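Local coordinates for protein arabinan endo-1,5-alpha-l-arabinosidase A (Cellvibrio cellulosa, PDB 1GYH) that hydrolyses the alpha-1,5-arabinofuranosyl bonds of linear arabinan, releasing almost exclusively arabinotriose in the degradation of the plant cell wall, at residues A[44-49]-A[109-114]; A[96-99]-A[105-108]; A[114-119]-A[123-128]; A[142-147]-A[167-172]. All blocks are in the same frame, centred on the assembly; numbering follows the deposited sequence.

Overall arrangement
Interaction 1 joins the loop after the first sheet of the five-bladed propeller to the edge strand of the second, 110-118; interactions 2 and 3 lie near the two ends of that strand, and interaction 4 lies in the third sheet. Interactions 1 and 2, centres about 12 Å apart, touch: Glu110 N probably bonds to Val96 O, and Trp109 packs on Asn97. Interaction 3 shares Ile114 with interaction 1, yet their centres are about 19 Å apart. It leads to interaction 4, only about 10 Å away, where Ile128 O meets Gly145 N. Asn126 and Ser146, probable substrate-binding residues, lie in these last two contacts, their side chains about 4 Å apart. Interaction 2 is remote from the known sites.

Interaction 1: A[44-49]-A[109-114]; sequences RAFATE and WEDKGI
Ala45 and Trp109 make the apolar half of this contact. The methyl of Ala45 sits squarely over the five-membered ring of the indole, CB lying 4.2 Å from its centroid and 4° off the ring normal, a CH-pi contact. The backbone of Ala45 joins in, its O coming within 3.7 Å of Trp109 CD1. The N-H of that same ring is engaged by the hydroxyl of Tyr107.

The second pair is aromatic against acid. Phe46 presents the rim of its ring to Asp111, CZ being 3.8 Å from OD1, with the carboxylate near the ring plane but turned 80° against it. Asp111 keeps CG anti to its backbone N (chi1 -170°), which carries the carboxylate to the Phe46 edge. Its oxygens have stronger partners than the phenyl edge: OD1 bonds to Tyr80 OH and OD2 to Trp52 NE1, and Gly113 N adds a weak bond to Asp111 OD1 at 3.3 Å. The carboxylate therefore has hydrogen bonds to both oxygens while the ring edge packs against it. Tyr80 also meets Phe46 edge-to-face.

Within 44-49, Arg44 NE donates to Phe46 O at 2.8 Å, in the carbonyl plane, and Arg44 NH2 weakly to Thr48 O, so the guanidinium lies beside the loop that follows it, with Ala47 O over one of its faces.

The result is a surface contact in which the loop leaving strand 38-44 of one sheet packs on the edge strand 110-118 of the next, as expected where adjacent blades meet in a five-bladed beta-propeller.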
loop_
_atom_site.group_PDB
_atom_site.type_symbol
_atom_site.label_atom_id
_atom_site.label_comp_id
_atom_site.label_asym_id
_atom_site.label_seq_id
_atom_site.Cartn_x
_atom_site.Cartn_y
_atom_site.Cartn_z
ATOM N N ARG A 44 -18.543 -1.617 0.617
ATOM C CA ARG A 44 -17.523 -2.121 -0.280
ATOM C C ARG A 44 -17.574 -1.306 -1.549
ATOM O O ARG A 44 -18.655 -0.962 -2.020
ATOM C CB ARG A 44 -17.688 -3.638 -0.518
ATOM C CG ARG A 44 -19.083 -4.065 -0.975
ATOM C CD ARG A 44 -19.308 -5.580 -1.121
ATOM N NE ARG A 44 -18.612 -6.131 -2.294
ATOM C CZ ARG A 44 -18.435 -7.435 -2.544
ATOM N NH1 ARG A 44 -18.926 -8.360 -1.742
ATOM N NH2 ARG A 44 -17.777 -7.812 -3.627
ATOM N N ALA A 45 -16.418 -0.941 -2.093
ATOM C CA ALA A 45 -16.407 -0.021 -3.215
ATOM C C ALA A 45 -17.162 -0.563 -4.418
ATOM O O ALA A 45 -18.008 0.141 -4.984
ATOM C CB ALA A 45 -14.979 0.344 -3.589
ATOM N N PHE A 46 -16.838 -1.791 -4.821
ATOM C CA PHE A 46 -17.624 -2.536 -5.847
ATOM C C PHE A 46 -18.600 -3.490 -5.177
ATOM O O PHE A 46 -18.198 -4.351 -4.381
ATOM C CB PHE A 46 -16.700 -3.353 -6.760
ATOM C CG PHE A 46 -15.781 -2.510 -7.623
ATOM C CD1 PHE A 46 -14.600 -1.966 -7.088
ATOM C CD2 PHE A 46 -16.108 -2.231 -8.944
ATOM C CE1 PHE A 46 -13.728 -1.226 -7.889
ATOM C CE2 PHE A 46 -15.267 -1.460 -9.753
ATOM C CZ PHE A 46 -14.076 -0.938 -9.204
ATOM N N ALA A 47 -19.871 -3.321 -5.469
ATOM C CA ALA A 47 -20.924 -4.222 -4.998
ATOM C C ALA A 47 -20.662 -5.661 -5.479
ATOM O O ALA A 47 -20.930 -6.632 -4.755
ATOM C CB ALA A 47 -22.241 -3.758 -5.477
ATOM N N THR A 48 -20.119 -5.789 -6.683
ATOM C CA THR A 48 -19.675 -7.091 -7.169
ATOM C C THR A 48 -18.170 -7.023 -7.500
ATOM O O THR A 48 -17.339 -7.227 -6.620
ATOM C CB THR A 48 -20.554 -7.577 -8.365
ATOM O OG1 THR A 48 -20.582 -6.606 -9.418
ATOM C CG2 THR A 48 -21.998 -7.717 -7.974
ATOM N N GLU A 49 -17.842 -6.657 -8.738
ATOM C CA GLU A 49 -16.458 -6.574 -9.183
ATOM C C GLU A 49 -16.296 -5.702 -10.407
ATOM O O GLU A 49 -17.280 -5.435 -11.136
ATOM C CB GLU A 49 -15.905 -7.980 -9.489
ATOM C CG GLU A 49 -16.594 -8.735 -10.575
ATOM C CD GLU A 49 -16.203 -10.213 -10.612
ATOM O OE1 GLU A 49 -16.267 -10.910 -9.549
ATOM O OE2 GLU A 49 -15.852 -10.691 -11.720
ATOM N N TRP A 109 -19.365 5.371 -6.195
ATOM C CA TRP A 109 -18.117 4.985 -6.827
ATOM C C TRP A 109 -18.266 4.733 -8.332
ATOM O O TRP A 109 -19.120 3.945 -8.767
ATOM C CB TRP A 109 -17.530 3.733 -6.141
ATOM C CG TRP A 109 -17.082 3.959 -4.743
ATOM C CD1 TRP A 109 -17.745 3.606 -3.606
ATOM C CD2 TRP A 109 -15.897 4.624 -4.321
ATOM N NE1 TRP A 109 -17.036 4.007 -2.501
ATOM C CE2 TRP A 109 -15.894 4.627 -2.913
ATOM C CE3 TRP A 109 -14.824 5.225 -4.991
ATOM C CZ2 TRP A 109 -14.877 5.230 -2.155
ATOM C CZ3 TRP A 109 -13.779 5.831 -4.219
ATOM C CH2 TRP A 109 -13.822 5.797 -2.826
ATOM N N GLU A 110 -17.423 5.406 -9.124
ATOM C CA GLU A 110 -17.445 5.321 -10.571
ATOM C C GLU A 110 -16.104 4.837 -11.086
ATOM O O GLU A 110 -15.087 5.523 -10.991
ATOM C CB GLU A 110 -17.832 6.680 -11.187
ATOM C CG GLU A 110 -19.104 7.253 -10.569
ATOM C CD GLU A 110 -19.689 8.439 -11.306
ATOM O OE1 GLU A 110 -19.081 8.935 -12.283
ATOM O OE2 GLU A 110 -20.780 8.868 -10.901
ATOM N N ASP A 111 -16.096 3.642 -11.665
ATOM C CA ASP A 111 -14.836 3.030 -12.114
ATOM C C ASP A 111 -14.363 3.726 -13.380
ATOM O O ASP A 111 -15.151 4.001 -14.266
ATOM C CB ASP A 111 -15.031 1.533 -12.404
ATOM C CG ASP A 111 -13.730 0.803 -12.629
ATOM O OD1 ASP A 111 -12.685 1.185 -12.032
ATOM O OD2 ASP A 111 -13.660 -0.189 -13.376
ATOM N N LYS A 112 -13.070 3.972 -13.448
ATOM C CA LYS A 112 -12.426 4.611 -14.569
ATOM C C LYS A 112 -11.522 3.630 -15.342
ATOM O O LYS A 112 -10.896 4.005 -16.343
ATOM C CB LYS A 112 -11.622 5.823 -14.043
ATOM C CG LYS A 112 -12.473 6.828 -13.207
ATOM C CD LYS A 112 -13.607 7.416 -13.992
ATOM C CE LYS A 112 -14.453 8.365 -13.161
ATOM N NZ LYS A 112 -15.499 9.032 -13.959
ATOM N N GLY A 113 -11.455 2.365 -14.882
ATOM C CA GLY A 113 -10.723 1.316 -15.595
ATOM C C GLY A 113 -9.233 1.176 -15.250
ATOM O O GLY A 113 -8.747 1.586 -14.176
ATOM N N ILE A 114 -8.499 0.575 -16.182
ATOM C CA ILE A 114 -7.153 0.153 -15.966
ATOM C C ILE A 114 -6.156 1.290 -16.154
ATOM O O ILE A 114 -6.077 1.889 -17.225
ATOM C CB ILE A 114 -6.793 -1.019 -16.922
ATOM C CG1 ILE A 114 -7.685 -2.250 -16.593
ATOM C CG2 ILE A 114 -5.322 -1.312 -16.839
ATOM C CD1 ILE A 114 -7.576 -3.338 -17.662
#

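Interaction 2: A[96-99]-A[105-108]; sequences VNKT and PDYR
This is a polar, water-assisted closure of the connection between antiparallel neighbours 90-97 and 110-118, centred on Asn97 against Tyr107 and Arg108. The amide oxygen of Asn97 is gripped twice: Arg108 N donates to OD1 at 3.0 Å, and Thr99 N at 3.3 Å. The two N-H groups come in from opposite faces of the amide plane rather than along its lone pairs, which should resist rotation of the amide.

The other end of the same amide lies over a face of the Tyr107 ring, toward its rim, with ND2 3.4 Å from CE2 and the planes 52° apart. Asn97 CG stands trans to the backbone N (chi1 -155°), which carries the amide across to the returning chain. Tyr107 is anchored at its far end by Asp43, to which its OH bonds.

Water 1 takes the N-H of Lys98 and can give protons to Asp106 O at 2.9 Å and Arg108 O at 2.8 Å, filling in between the two backbones. On the exposed side, the extended Lys98 chain crosses Asp106, CD to CB 4.0 Å, while Lys98 NZ and Asp106 OD1 stay 4.6 Å apart, too far to count as an ion pair. Thr99 packs CG2 on Tyr107 CB at 3.9 Å; its OG1 bonds to Glu15.

Asn97 forms an Asx turn at the end of strand 90-97, within the loop that joins two adjacent strands of one propeller blade.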
loop_
_atom_site.group_PDB
_atom_site.type_symbol
_atom_site.label_atom_id
_atom_site.label_comp_id
_atom_site.label_asym_id
_atom_site.label_seq_id
_atom_site.Cartn_x
_atom_site.Cartn_y
_atom_site.Cartn_z
ATOM N N VAL A 96 -13.578 6.429 -8.501
ATOM C CA VAL A 96 -13.671 7.793 -7.958
ATOM C C VAL A 96 -15.037 8.065 -7.381
ATOM O O VAL A 96 -16.041 7.626 -7.927
ATOM C CB VAL A 96 -13.356 8.803 -9.056
ATOM C CG1 VAL A 96 -13.225 10.228 -8.485
ATOM C CG2 VAL A 96 -12.055 8.426 -9.721
ATOM N N ASN A 97 -15.066 8.788 -6.265
ATOM C CA ASN A 97 -16.296 9.190 -5.591
ATOM C C ASN A 97 -16.176 10.687 -5.184
ATOM O O ASN A 97 -15.061 11.183 -4.919
ATOM C CB ASN A 97 -16.473 8.333 -4.341
ATOM C CG ASN A 97 -17.926 8.219 -3.891
ATOM O OD1 ASN A 97 -18.731 9.137 -4.063
ATOM N ND2 ASN A 97 -18.260 7.086 -3.287
ATOM N N LYS A 98 -17.311 11.361 -5.114
ATOM C CA LYS A 98 -17.407 12.725 -4.566
ATOM C C LYS A 98 -17.331 12.795 -3.042
ATOM O O LYS A 98 -16.989 13.840 -2.490
ATOM C CB LYS A 98 -18.728 13.381 -4.979
ATOM C CG LYS A 98 -18.988 13.559 -6.488
ATOM C CD LYS A 98 -20.487 13.832 -6.732
ATOM C CE LYS A 98 -20.944 14.008 -8.186
ATOM N NZ LYS A 98 -22.492 14.267 -8.322
ATOM N N THR A 99 -17.655 11.701 -2.357
ATOM C CA THR A 99 -17.657 11.672 -0.901
ATOM C C THR A 99 -17.450 10.253 -0.389
ATOM O O THR A 99 -17.514 9.314 -1.163
ATOM C CB THR A 99 -18.966 12.294 -0.368
ATOM O OG1 THR A 99 -18.953 12.336 1.064
ATOM C CG2 THR A 99 -20.166 11.440 -0.711
ATOM N N PRO A 105 -26.275 11.967 -0.476
ATOM C CA PRO A 105 -26.805 12.020 -1.845
ATOM C C PRO A 105 -25.727 12.084 -2.945
ATOM O O PRO A 105 -26.018 11.728 -4.087
ATOM C CB PRO A 105 -27.704 13.278 -1.844
ATOM C CG PRO A 105 -27.427 14.001 -0.582
ATOM C CD PRO A 105 -26.748 13.087 0.355
ATOM N N ASP A 106 -24.497 12.481 -2.605
ATOM C CA ASP A 106 -23.411 12.570 -3.577
ATOM C C ASP A 106 -22.621 11.237 -3.668
ATOM O O ASP A 106 -21.676 11.122 -4.439
ATOM C CB ASP A 106 -22.407 13.674 -3.170
ATOM C CG ASP A 106 -22.981 15.076 -3.215
ATOM O OD1 ASP A 106 -23.813 15.424 -4.100
ATOM O OD2 ASP A 106 -22.618 15.907 -2.357
ATOM N N TYR A 107 -22.940 10.264 -2.828
ATOM C CA TYR A 107 -22.136 9.047 -2.763
ATOM C C TYR A 107 -22.382 8.060 -3.925
ATOM O O TYR A 107 -23.487 7.517 -4.061
ATOM C CB TYR A 107 -22.375 8.316 -1.451
ATOM C CG TYR A 107 -21.464 7.118 -1.191
ATOM C CD1 TYR A 107 -21.841 5.814 -1.560
ATOM C CD2 TYR A 107 -20.265 7.276 -0.515
ATOM C CE1 TYR A 107 -21.010 4.712 -1.257
ATOM C CE2 TYR A 107 -19.425 6.198 -0.225
ATOM C CZ TYR A 107 -19.803 4.913 -0.583
ATOM O OH TYR A 107 -18.966 3.864 -0.263
ATOM N N ARG A 108 -21.328 7.833 -4.707
ATOM C CA ARG A 108 -21.285 6.776 -5.743
ATOM C C ARG A 108 -19.880 6.592 -6.278
ATOM O O ARG A 108 -19.286 7.526 -6.777
ATOM C CB ARG A 108 -22.238 7.104 -6.905
ATOM C CG ARG A 108 -22.233 6.041 -8.026
ATOM C CD ARG A 108 -23.338 6.180 -9.056
ATOM N NE ARG A 108 -23.037 7.236 -10.006
ATOM C CZ ARG A 108 -23.755 7.519 -11.062
ATOM N NH1 ARG A 108 -24.851 6.833 -11.342
ATOM N NH2 ARG A 108 -23.416 8.531 -11.832
HETATM O O HOH W 1 -19.888 10.281 -6.595
#

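Interaction 3: A[114-119]-A[123-128]; sequences IVIESV and DLWNAI
Ile116 is the first residue of 114-119 to meet the returning chain. Ile116 O lies 3.8 Å from Ala127 CB, and its CD1 also comes close to the six-membered end of the Trp125 indole, though that last approach is modelled too short to be trusted. With Val115 it forms a classic beta bulge opposite Ile92, where the strand turns a corner. Glu117 turns its side chain the other way, to a salt bridge with Arg55, and gives only its carbonyl, O lying 3.7 Å from Trp125 CH2.

Ser118 carries the centre. Its OG, set between the backbone N and carbonyl carbon (chi1 51°), accepts the N-H of Ala127 at 3.1 Å in an almost straight bond of 174° and also bonds to Asn88 O. The hydroxyl thus joins three pieces of chain in a buried place. Ser118 CB rests 3.4 Å from Trp125 O, which Asn88 ND2 holds in turn.

Val119 then binds Asp123 twice. Val119 N donates to the anti lone pair of Asp123 OD2 at 2.8 Å, and Asp123 N returns a bond to Val119 O at 3.0 Å, closing the short loop. The same aspartate lays its CB over the centre of the Trp125 indole, packing that ring within its own segment.

Ala127 is the centre of an inverse gamma turn just after Asn126, a probable substrate-binding residue whose OD1 bonds to Ser90. The whole is the crossover from the outer edge strand of one propeller blade to the first strand, 131-134, of the next, passing the probable substrate site.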
loop_
_atom_site.group_PDB
_atom_site.type_symbol
_atom_site.label_atom_id
_atom_site.label_comp_id
_atom_site.label_asym_id
_atom_site.label_seq_id
_atom_site.Cartn_x
_atom_site.Cartn_y
_atom_site.Cartn_z
ATOM N N ILE A 114 -8.499 0.575 -16.182
ATOM C CA ILE A 114 -7.153 0.153 -15.966
ATOM C C ILE A 114 -6.156 1.290 -16.154
ATOM O O ILE A 114 -6.077 1.889 -17.225
ATOM C CB ILE A 114 -6.793 -1.019 -16.922
ATOM C CG1 ILE A 114 -7.685 -2.250 -16.593
ATOM C CG2 ILE A 114 -5.322 -1.312 -16.839
ATOM C CD1 ILE A 114 -7.576 -3.338 -17.662
ATOM N N VAL A 115 -5.390 1.542 -15.098
ATOM C CA VAL A 115 -4.290 2.509 -15.110
ATOM C C VAL A 115 -3.056 1.876 -15.744
ATOM O O VAL A 115 -2.454 2.425 -16.647
ATOM C CB VAL A 115 -3.943 2.982 -13.682
ATOM C CG1 VAL A 115 -2.813 4.008 -13.701
ATOM C CG2 VAL A 115 -5.193 3.572 -12.938
ATOM N N ILE A 116 -2.690 0.699 -15.266
ATOM C CA ILE A 116 -1.547 -0.027 -15.779
ATOM C C ILE A 116 -1.766 -1.530 -15.562
ATOM O O ILE A 116 -2.343 -1.933 -14.556
ATOM C CB ILE A 116 -0.263 0.497 -15.082
ATOM C CG1 ILE A 116 0.978 0.033 -15.813
ATOM C CG2 ILE A 116 -0.270 0.191 -13.576
ATOM C CD1 ILE A 116 1.828 -0.825 -14.996
ATOM N N GLU A 117 -1.328 -2.315 -16.542
ATOM C CA GLU A 117 -1.454 -3.790 -16.524
ATOM C C GLU A 117 -0.100 -4.456 -16.854
ATOM O O GLU A 117 0.564 -4.087 -17.805
ATOM C CB GLU A 117 -2.541 -4.218 -17.531
ATOM C CG GLU A 117 -2.662 -5.757 -17.701
ATOM C CD GLU A 117 -3.771 -6.203 -18.645
ATOM O OE1 GLU A 117 -4.608 -5.352 -19.085
ATOM O OE2 GLU A 117 -3.810 -7.436 -18.937
ATOM N N SER A 118 0.269 -5.464 -16.092
ATOM C CA SER A 118 1.415 -6.285 -16.393
ATOM C C SER A 118 0.971 -7.536 -17.195
ATOM O O SER A 118 -0.107 -8.119 -16.938
ATOM C CB SER A 118 2.149 -6.720 -15.104
ATOM O OG SER A 118 1.301 -7.297 -14.100
ATOM N N VAL A 119 1.833 -7.915 -18.127
ATOM C CA VAL A 119 1.615 -9.029 -19.069
ATOM C C VAL A 119 2.795 -10.016 -19.000
ATOM O O VAL A 119 3.937 -9.657 -19.233
ATOM C CB VAL A 119 1.432 -8.546 -20.507
ATOM C CG1 VAL A 119 1.338 -9.751 -21.500
ATOM C CG2 VAL A 119 0.219 -7.666 -20.665
ATOM N N ASP A 123 6.437 -7.989 -19.441
ATOM C CA ASP A 123 6.878 -7.113 -18.315
ATOM C C ASP A 123 7.567 -7.841 -17.168
ATOM O O ASP A 123 7.030 -8.788 -16.631
ATOM C CB ASP A 123 5.679 -6.331 -17.766
ATOM C CG ASP A 123 4.878 -5.675 -18.851
ATOM O OD1 ASP A 123 5.443 -4.862 -19.672
ATOM O OD2 ASP A 123 3.658 -5.908 -18.963
ATOM N N LEU A 124 8.738 -7.350 -16.761
ATOM C CA LEU A 124 9.445 -7.849 -15.588
ATOM C C LEU A 124 9.062 -7.070 -14.298
ATOM O O LEU A 124 9.902 -6.676 -13.495
ATOM C CB LEU A 124 10.937 -7.893 -15.866
ATOM C CG LEU A 124 11.627 -9.143 -15.325
ATOM C CD1 LEU A 124 10.985 -10.438 -15.882
ATOM C CD2 LEU A 124 13.089 -9.147 -15.683
ATOM N N TRP A 125 7.766 -6.872 -14.127
ATOM C CA TRP A 125 7.197 -6.307 -12.912
ATOM C C TRP A 125 5.776 -6.825 -12.792
ATOM O O TRP A 125 5.230 -7.415 -13.759
ATOM C CB TRP A 125 7.221 -4.757 -12.950
ATOM C CG TRP A 125 7.034 -4.102 -14.331
ATOM C CD1 TRP A 125 8.027 -3.748 -15.208
ATOM C CD2 TRP A 125 5.808 -3.694 -14.947
ATOM N NE1 TRP A 125 7.488 -3.170 -16.328
ATOM C CE2 TRP A 125 6.126 -3.129 -16.199
ATOM C CE3 TRP A 125 4.466 -3.777 -14.591
ATOM C CZ2 TRP A 125 5.149 -2.650 -17.076
ATOM C CZ3 TRP A 125 3.500 -3.286 -15.470
ATOM C CH2 TRP A 125 3.843 -2.760 -16.692
ATOM N N ASN A 126 5.165 -6.530 -11.648
ATOM C CA ASN A 126 3.827 -6.981 -11.286
ATOM C C ASN A 126 2.978 -5.750 -10.903
ATOM O O ASN A 126 3.316 -5.036 -9.960
ATOM C CB ASN A 126 3.913 -7.990 -10.126
ATOM C CG ASN A 126 2.588 -8.707 -9.866
ATOM O OD1 ASN A 126 1.639 -8.563 -10.645
ATOM N ND2 ASN A 126 2.515 -9.459 -8.766
ATOM N N ALA A 127 1.918 -5.504 -11.679
ATOM C CA ALA A 127 1.024 -4.369 -11.507
ATOM C C ALA A 127 0.014 -4.561 -10.369
ATOM O O ALA A 127 -1.189 -4.746 -10.602
ATOM C CB ALA A 127 0.333 -4.061 -12.810
ATOM N N ILE A 128 0.545 -4.536 -9.138
ATOM C CA ILE A 128 -0.228 -4.498 -7.903
ATOM C C ILE A 128 0.402 -3.477 -6.910
ATOM O O ILE A 128 1.565 -3.116 -7.064
ATOM C CB ILE A 128 -0.319 -5.888 -7.200
ATOM C CG1 ILE A 128 1.012 -6.334 -6.613
ATOM C CG2 ILE A 128 -0.947 -6.986 -8.202
ATOM C CD1 ILE A 128 0.901 -7.656 -5.798
#

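Interaction 4: A[142-147]-A[167-172]; sequences MSFGSF and QEWHSI
The backbones of 142-147 and 167-172 never come close, the nearest CA atoms, Ser143 and Ile172, being 8.5 Å apart, because strand 151-155 runs between them in the sheet. Side chains alone bridge that gap, at two points.

The larger one is aromatic. Phe144 and Trp169 meet rim to rim, centroid of the phenyl to centroid of the six-membered ring 6.0 Å, with planes at 87°. Neither lies over the other's face. The touching corner is Phe144 CE1 with Trp169 CZ3, 3.7 Å apart, and that tryptophan carbon lies in the plane of the phenyl ring. Phe144 holds its ring between the backbone N and the carbonyl carbon, chi1 76°, which swings it out to the tryptophan. The pyrrole N-H of the indole is taken within its own segment: Trp169 NE1 donates to Gln167 OE1 at 2.9 Å, the oxygen tilted somewhat out of the indole plane.

The smaller point is Ser143 CB against the CD1 methyl of Ile172, at 3.8 Å. Ile172 reaches it with an extended outer chain, CD1 anti to CA (chi2 175°).

Beyond Phe144, Ser146 belongs to the probable substrate site and bonds through OG to Glu192, the likely proton donor. Around the contact, strand 151-155 supplies Phe154, which stacks on Trp169; Trp125 meets both Trp169 and Phe144; Ile116 of strand 110-118 touches both; and Ser143 packs on Pro194 and Ile196 of strand 191-199 in the next sheet.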
loop_
_atom_site.group_PDB
_atom_site.type_symbol
_atom_site.label_atom_id
_atom_site.label_comp_id
_atom_site.label_asym_id
_atom_site.label_seq_id
_atom_site.Cartn_x
_atom_site.Cartn_y
_atom_site.Cartn_z
ATOM N N MET A 142 2.667 7.556 -9.484
ATOM C CA MET A 142 2.337 6.275 -8.852
ATOM C C MET A 142 3.575 5.430 -8.683
ATOM O O MET A 142 4.354 5.244 -9.644
ATOM C CB MET A 142 1.285 5.512 -9.708
ATOM C CG MET A 142 0.943 4.128 -9.131
ATOM S SD MET A 142 -0.248 3.145 -10.110
ATOM C CE MET A 142 -1.751 4.107 -9.865
ATOM N N SER A 143 3.791 4.932 -7.469
ATOM C CA SER A 143 4.709 3.841 -7.232
ATOM C C SER A 143 3.898 2.547 -7.099
ATOM O O SER A 143 2.762 2.557 -6.670
ATOM C CB SER A 143 5.583 4.069 -5.980
ATOM O OG SER A 143 4.828 4.076 -4.767
ATOM N N PHE A 144 4.499 1.431 -7.444
ATOM C CA PHE A 144 3.829 0.137 -7.300
ATOM C C PHE A 144 4.844 -0.991 -7.421
ATOM O O PHE A 144 6.011 -0.770 -7.783
ATOM C CB PHE A 144 2.736 -0.039 -8.389
ATOM C CG PHE A 144 3.307 -0.364 -9.772
ATOM C CD1 PHE A 144 3.739 0.657 -10.616
ATOM C CD2 PHE A 144 3.419 -1.689 -10.210
ATOM C CE1 PHE A 144 4.269 0.380 -11.855
ATOM C CE2 PHE A 144 3.963 -1.980 -11.470
ATOM C CZ PHE A 144 4.379 -0.968 -12.290
ATOM N N GLY A 145 4.408 -2.207 -7.118
ATOM C CA GLY A 145 5.195 -3.375 -7.478
ATOM C C GLY A 145 5.288 -4.460 -6.423
ATOM O O GLY A 145 4.948 -4.248 -5.241
ATOM N N SER A 146 5.716 -5.640 -6.869
ATOM C CA SER A 146 5.845 -6.840 -6.003
ATOM C C SER A 146 6.605 -7.911 -6.753
ATOM O O SER A 146 6.179 -8.308 -7.841
ATOM C CB SER A 146 4.446 -7.381 -5.654
ATOM O OG SER A 146 4.510 -8.589 -4.877
ATOM N N PHE A 147 7.746 -8.334 -6.215
ATOM C CA PHE A 147 8.577 -9.383 -6.796
ATOM C C PHE A 147 9.021 -9.024 -8.240
ATOM O O PHE A 147 9.146 -7.852 -8.602
ATOM C CB PHE A 147 7.870 -10.785 -6.632
ATOM C CG PHE A 147 7.838 -11.332 -5.195
ATOM C CD1 PHE A 147 7.049 -10.749 -4.204
ATOM C CD2 PHE A 147 8.565 -12.441 -4.850
ATOM C CE1 PHE A 147 7.024 -11.246 -2.924
ATOM C CE2 PHE A 147 8.539 -12.966 -3.523
ATOM C CZ PHE A 147 7.771 -12.390 -2.586
ATOM N N GLN A 167 5.493 8.798 -21.782
ATOM C CA GLN A 167 5.656 8.181 -20.476
ATOM C C GLN A 167 6.989 8.494 -19.850
ATOM O O GLN A 167 7.971 8.665 -20.554
ATOM C CB GLN A 167 5.423 6.635 -20.566
ATOM C CG GLN A 167 3.995 6.312 -21.052
ATOM C CD GLN A 167 3.451 4.916 -20.714
ATOM O OE1 GLN A 167 4.065 4.147 -19.976
ATOM N NE2 GLN A 167 2.240 4.612 -21.246
ATOM N N GLU A 168 7.014 8.569 -18.521
ATOM C CA GLU A 168 8.247 8.696 -17.738
ATOM C C GLU A 168 8.250 7.761 -16.551
ATOM O O GLU A 168 7.402 7.870 -15.637
ATOM C CB GLU A 168 8.433 10.148 -17.218
ATOM C CG GLU A 168 9.825 10.420 -16.638
ATOM C CD GLU A 168 10.011 11.827 -16.048
ATOM O OE1 GLU A 168 9.320 12.774 -16.529
ATOM O OE2 GLU A 168 10.858 11.955 -15.104
ATOM N N TRP A 169 9.244 6.870 -16.533
ATOM C CA TRP A 169 9.370 5.833 -15.536
ATOM C C TRP A 169 10.710 5.879 -14.844
ATOM O O TRP A 169 11.697 6.245 -15.453
ATOM C CB TRP A 169 9.285 4.444 -16.238
ATOM C CG TRP A 169 7.862 4.075 -16.643
ATOM C CD1 TRP A 169 7.073 4.741 -17.533
ATOM C CD2 TRP A 169 7.055 2.981 -16.139
ATOM N NE1 TRP A 169 5.854 4.120 -17.633
ATOM C CE2 TRP A 169 5.809 3.055 -16.779
ATOM C CE3 TRP A 169 7.264 1.960 -15.208
ATOM C CZ2 TRP A 169 4.767 2.143 -16.529
ATOM C CZ3 TRP A 169 6.230 1.027 -14.979
ATOM C CH2 TRP A 169 5.011 1.135 -15.626
ATOM N N HIS A 170 10.734 5.393 -13.617
ATOM C CA HIS A 170 11.934 5.223 -12.816
ATOM C C HIS A 170 11.867 3.975 -11.934
ATOM O O HIS A 170 10.863 3.722 -11.229
ATOM C CB HIS A 170 12.185 6.477 -11.881
ATOM C CG HIS A 170 12.249 7.772 -12.629
ATOM N ND1 HIS A 170 13.410 8.233 -13.222
ATOM C CD2 HIS A 170 11.283 8.664 -12.948
ATOM C CE1 HIS A 170 13.148 9.346 -13.882
ATOM N NE2 HIS A 170 11.872 9.644 -13.708
ATOM N N SER A 171 12.946 3.208 -11.913
ATOM C CA SER A 171 13.083 2.158 -10.912
ATOM C C SER A 171 13.464 2.791 -9.561
ATOM O O SER A 171 14.302 3.695 -9.535
ATOM C CB SER A 171 14.155 1.145 -11.321
ATOM O OG SER A 171 13.804 0.509 -12.563
ATOM N N ILE A 172 12.870 2.336 -8.474
ATOM C CA ILE A 172 13.128 2.906 -7.143
ATOM C C ILE A 172 13.662 1.903 -6.121
ATOM O O ILE A 172 14.392 2.284 -5.218
ATOM C CB ILE A 172 11.896 3.735 -6.602
ATOM C CG1 ILE A 172 10.617 2.873 -6.440
ATOM C CG2 ILE A 172 11.674 4.984 -7.505
ATOM C CD1 ILE A 172 9.377 3.567 -5.802
#